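Local coordinates for carbohydrate-binding protein (Flavonifractor plautii, PDB 6N1B) that probably removes the acetyl group from the N-acetylgalactosamine of the A blood group antigen, and binds the related blood group B trisaccharide, at residues A[279-291]-A[300-312]. Sequence-based numbering, arbitrary orientation.
Sequences PDLKEFVCISQCF and VLHLTTSKDGVNW
With CG beside its backbone N and anti to its carbonyl carbon (chi1 -59°), Phe284 lays one face of its ring beneath Gly309, whose CA sits 4.2 Å from the ring centroid, with the Ser306 and Lys307 carbonyls at the edge. Cys286 turns SG away from its backbone N (chi1 173°), and its CB meets the six-membered ring of Trp312 obliquely, 3.5 Å from CZ3. Ser306 CB lies over the centre of that indole. Within the turn carrying Gly309, Ser306 OG accepts from the backbone N of Asp308 and Gly309 in an ST motif, and Asp308 OD1 grips the N of Val310 and Asn311. This turn follows strand 300-306 at the open end of an antiparallel beta hairpin, the two inner strands of a four-stranded sheet consistent with one blade of a beta-propeller, and leads into the next strand. Eight main-chain bonds join the hairpin. On the other face Leu303 CD1 nestles 3.7 Å from Val285 CG1, and Ile287 CG2 meets Leu301 CD1; helix 396-404 packs on Leu303. Toward the calcium and glycan site, Gln289 NE2 bonds Ser299 OG. At the end away from Gln289, Lys307 NZ donates a hydrogen bond to Lys282 O (2.9 Å) from above the carbonyl plane.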
# COMPACT_ATOMS: atom_id res chain seq x y z
N PRO A 279 6.95 -2.51 -17.51
CA PRO A 279 7.45 -2.38 -18.87
C PRO A 279 7.65 -3.74 -19.62
O PRO A 279 7.32 -3.88 -20.79
CB PRO A 279 8.78 -1.65 -18.72
CG PRO A 279 8.51 -0.74 -17.54
CD PRO A 279 7.72 -1.68 -16.61
N ASP A 280 8.18 -4.72 -18.89
CA ASP A 280 8.46 -6.04 -19.53
C ASP A 280 7.23 -6.73 -20.04
O ASP A 280 7.32 -7.52 -20.98
CB ASP A 280 9.22 -6.93 -18.53
CG ASP A 280 9.79 -8.19 -19.11
OD1 ASP A 280 10.40 -8.14 -20.17
OD2 ASP A 280 9.69 -9.19 -18.46
N LEU A 281 6.05 -6.42 -19.45
CA LEU A 281 4.76 -6.97 -19.83
C LEU A 281 3.93 -6.06 -20.64
O LEU A 281 2.87 -6.49 -21.13
CB LEU A 281 3.95 -7.40 -18.58
CG LEU A 281 4.73 -8.45 -17.66
CD1 LEU A 281 3.84 -8.64 -16.43
CD2 LEU A 281 4.94 -9.74 -18.37
N LYS A 282 4.34 -4.85 -20.85
CA LYS A 282 3.61 -3.84 -21.64
C LYS A 282 2.22 -3.67 -21.06
O LYS A 282 1.23 -3.49 -21.82
CB LYS A 282 3.65 -4.13 -23.08
CG LYS A 282 5.08 -4.16 -23.68
CD LYS A 282 5.02 -4.58 -25.20
CE LYS A 282 6.10 -3.95 -26.04
NZ LYS A 282 7.08 -5.00 -26.33
N GLU A 283 2.06 -3.66 -19.74
CA GLU A 283 0.76 -3.52 -19.11
C GLU A 283 0.83 -3.07 -17.71
O GLU A 283 1.89 -3.16 -17.04
CB GLU A 283 -0.08 -4.79 -19.20
CG GLU A 283 0.42 -5.88 -18.35
CD GLU A 283 -0.16 -7.28 -18.56
OE1 GLU A 283 -1.13 -7.45 -19.30
OE2 GLU A 283 0.41 -8.21 -17.83
N PHE A 284 -0.31 -2.55 -17.23
CA PHE A 284 -0.52 -2.31 -15.82
C PHE A 284 -0.93 -3.63 -15.15
O PHE A 284 -1.69 -4.43 -15.72
CB PHE A 284 -1.58 -1.22 -15.55
CG PHE A 284 -1.28 0.09 -16.15
CD1 PHE A 284 -1.58 0.40 -17.47
CD2 PHE A 284 -0.73 1.09 -15.39
CE1 PHE A 284 -1.26 1.66 -18.03
CE2 PHE A 284 -0.41 2.34 -15.88
CZ PHE A 284 -0.67 2.62 -17.21
N VAL A 285 -0.39 -3.81 -13.93
CA VAL A 285 -0.66 -4.97 -13.10
C VAL A 285 -1.08 -4.50 -11.76
O VAL A 285 -0.51 -3.61 -11.20
CB VAL A 285 0.57 -5.91 -13.06
CG1 VAL A 285 0.26 -7.14 -12.20
CG2 VAL A 285 1.02 -6.32 -14.47
N CYS A 286 -2.15 -5.16 -11.21
CA CYS A 286 -2.66 -4.76 -9.89
C CYS A 286 -2.88 -6.02 -9.02
O CYS A 286 -3.39 -7.04 -9.47
CB CYS A 286 -4.02 -4.03 -10.11
SG CYS A 286 -4.87 -3.67 -8.53
N ILE A 287 -2.41 -5.84 -7.77
CA ILE A 287 -2.76 -6.81 -6.73
C ILE A 287 -3.85 -6.16 -5.91
O ILE A 287 -3.66 -5.13 -5.26
CB ILE A 287 -1.48 -7.16 -5.87
CG1 ILE A 287 -0.53 -7.94 -6.69
CG2 ILE A 287 -1.93 -7.94 -4.67
CD1 ILE A 287 0.71 -8.41 -5.94
N SER A 288 -5.01 -6.82 -5.92
CA SER A 288 -6.23 -6.35 -5.22
C SER A 288 -6.52 -7.23 -3.99
O SER A 288 -6.68 -8.45 -4.15
CB SER A 288 -7.42 -6.44 -6.21
OG SER A 288 -8.62 -6.23 -5.53
N GLN A 289 -6.59 -6.60 -2.84
CA GLN A 289 -7.16 -7.26 -1.66
C GLN A 289 -8.67 -7.11 -1.81
O GLN A 289 -9.20 -5.98 -1.87
CB GLN A 289 -6.69 -6.51 -0.39
CG GLN A 289 -7.35 -7.07 0.85
CD GLN A 289 -7.26 -6.17 2.06
OE1 GLN A 289 -6.63 -5.09 2.00
NE2 GLN A 289 -7.99 -6.55 3.16
N CYS A 290 -9.36 -8.26 -1.94
CA CYS A 290 -10.74 -8.31 -2.39
C CYS A 290 -11.51 -9.37 -1.68
O CYS A 290 -10.93 -10.18 -0.92
CB CYS A 290 -10.81 -8.41 -3.92
SG CYS A 290 -10.00 -9.90 -4.56
N PHE A 291 -12.81 -9.48 -1.94
CA PHE A 291 -13.69 -10.35 -1.17
C PHE A 291 -14.95 -10.65 -1.93
O PHE A 291 -15.44 -9.76 -2.70
CB PHE A 291 -13.97 -9.76 0.21
CG PHE A 291 -14.62 -8.40 0.14
CD1 PHE A 291 -13.85 -7.25 -0.00
CD2 PHE A 291 -16.01 -8.30 0.16
CE1 PHE A 291 -14.47 -6.02 -0.11
CE2 PHE A 291 -16.60 -7.07 0.07
CZ PHE A 291 -15.84 -5.94 -0.12
N VAL A 300 -8.76 -12.10 0.42
CA VAL A 300 -7.72 -12.72 -0.31
C VAL A 300 -7.11 -11.68 -1.29
O VAL A 300 -7.65 -10.56 -1.42
CB VAL A 300 -8.20 -13.91 -1.14
CG1 VAL A 300 -8.69 -15.02 -0.24
CG2 VAL A 300 -9.32 -13.54 -2.11
N LEU A 301 -5.99 -12.03 -1.93
CA LEU A 301 -5.51 -11.20 -3.04
C LEU A 301 -5.91 -11.93 -4.34
O LEU A 301 -5.83 -13.13 -4.48
CB LEU A 301 -3.98 -11.09 -3.06
CG LEU A 301 -3.36 -10.49 -1.83
CD1 LEU A 301 -1.86 -10.40 -1.93
CD2 LEU A 301 -3.98 -9.16 -1.41
N HIS A 302 -6.26 -11.06 -5.33
CA HIS A 302 -6.39 -11.45 -6.73
C HIS A 302 -5.46 -10.55 -7.63
O HIS A 302 -5.19 -9.45 -7.20
CB HIS A 302 -7.85 -11.49 -7.23
CG HIS A 302 -8.60 -12.71 -6.82
ND1 HIS A 302 -8.81 -13.76 -7.74
CD2 HIS A 302 -9.21 -13.08 -5.68
CE1 HIS A 302 -9.47 -14.73 -7.11
NE2 HIS A 302 -9.72 -14.35 -5.88
N LEU A 303 -5.15 -11.08 -8.79
CA LEU A 303 -4.37 -10.35 -9.77
C LEU A 303 -5.29 -9.87 -10.90
O LEU A 303 -6.09 -10.68 -11.39
CB LEU A 303 -3.25 -11.24 -10.32
CG LEU A 303 -2.14 -10.56 -11.12
CD1 LEU A 303 -1.33 -9.74 -10.17
CD2 LEU A 303 -1.36 -11.58 -11.88
N THR A 304 -5.07 -8.63 -11.35
CA THR A 304 -5.88 -8.11 -12.45
C THR A 304 -4.93 -7.26 -13.30
O THR A 304 -4.01 -6.62 -12.76
CB THR A 304 -7.11 -7.39 -11.94
OG1 THR A 304 -7.89 -7.00 -13.09
CG2 THR A 304 -6.86 -6.24 -11.02
N THR A 305 -5.12 -7.22 -14.61
CA THR A 305 -4.23 -6.51 -15.49
C THR A 305 -4.99 -5.63 -16.48
O THR A 305 -6.21 -5.86 -16.70
CB THR A 305 -3.32 -7.46 -16.25
OG1 THR A 305 -4.04 -8.23 -17.21
CG2 THR A 305 -2.51 -8.39 -15.38
N SER A 306 -4.28 -4.69 -17.10
CA SER A 306 -4.89 -3.73 -18.04
C SER A 306 -3.86 -3.14 -18.94
O SER A 306 -2.77 -2.77 -18.50
CB SER A 306 -5.49 -2.60 -17.22
OG SER A 306 -6.01 -1.55 -18.06
N LYS A 307 -4.20 -2.97 -20.24
CA LYS A 307 -3.32 -2.31 -21.16
C LYS A 307 -3.24 -0.81 -20.92
O LYS A 307 -2.27 -0.17 -21.33
CB LYS A 307 -3.73 -2.60 -22.57
CG LYS A 307 -3.48 -3.97 -22.94
CD LYS A 307 -1.93 -4.20 -23.17
CE LYS A 307 -1.31 -5.61 -23.29
NZ LYS A 307 0.07 -5.26 -23.81
N ASP A 308 -4.31 -0.21 -20.39
CA ASP A 308 -4.50 1.23 -20.31
C ASP A 308 -4.68 1.84 -19.02
O ASP A 308 -4.73 3.09 -18.88
CB ASP A 308 -5.65 1.68 -21.31
CG ASP A 308 -6.93 0.97 -21.07
OD1 ASP A 308 -7.13 0.42 -19.98
OD2 ASP A 308 -7.81 0.97 -21.94
N GLY A 309 -4.87 1.02 -17.96
CA GLY A 309 -5.19 1.53 -16.65
C GLY A 309 -6.66 1.68 -16.34
O GLY A 309 -7.05 1.92 -15.20
N VAL A 310 -7.46 1.66 -17.43
CA VAL A 310 -8.90 1.90 -17.40
C VAL A 310 -9.74 0.65 -17.40
O VAL A 310 -10.69 0.51 -16.59
CB VAL A 310 -9.35 2.86 -18.55
CG1 VAL A 310 -10.80 3.30 -18.36
CG2 VAL A 310 -8.46 4.06 -18.72
N ASN A 311 -9.39 -0.23 -18.35
CA ASN A 311 -10.14 -1.46 -18.64
C ASN A 311 -9.34 -2.65 -18.23
O ASN A 311 -8.22 -2.83 -18.76
CB ASN A 311 -10.46 -1.44 -20.13
CG ASN A 311 -11.27 -0.22 -20.50
OD1 ASN A 311 -12.43 -0.13 -20.13
ND2 ASN A 311 -10.64 0.73 -21.21
N TRP A 312 -9.85 -3.41 -17.28
CA TRP A 312 -9.11 -4.48 -16.64
C TRP A 312 -9.69 -5.84 -16.90
O TRP A 312 -10.86 -5.95 -17.34
CB TRP A 312 -9.12 -4.23 -15.12
CG TRP A 312 -8.44 -2.96 -14.68
CD1 TRP A 312 -8.93 -1.70 -14.78
CD2 TRP A 312 -7.11 -2.82 -14.16
NE1 TRP A 312 -8.02 -0.76 -14.35
CE2 TRP A 312 -6.89 -1.46 -13.99
CE3 TRP A 312 -6.09 -3.72 -13.87
CZ2 TRP A 312 -5.62 -0.96 -13.53
CZ3 TRP A 312 -4.88 -3.24 -13.46
CH2 TRP A 312 -4.64 -1.88 -13.27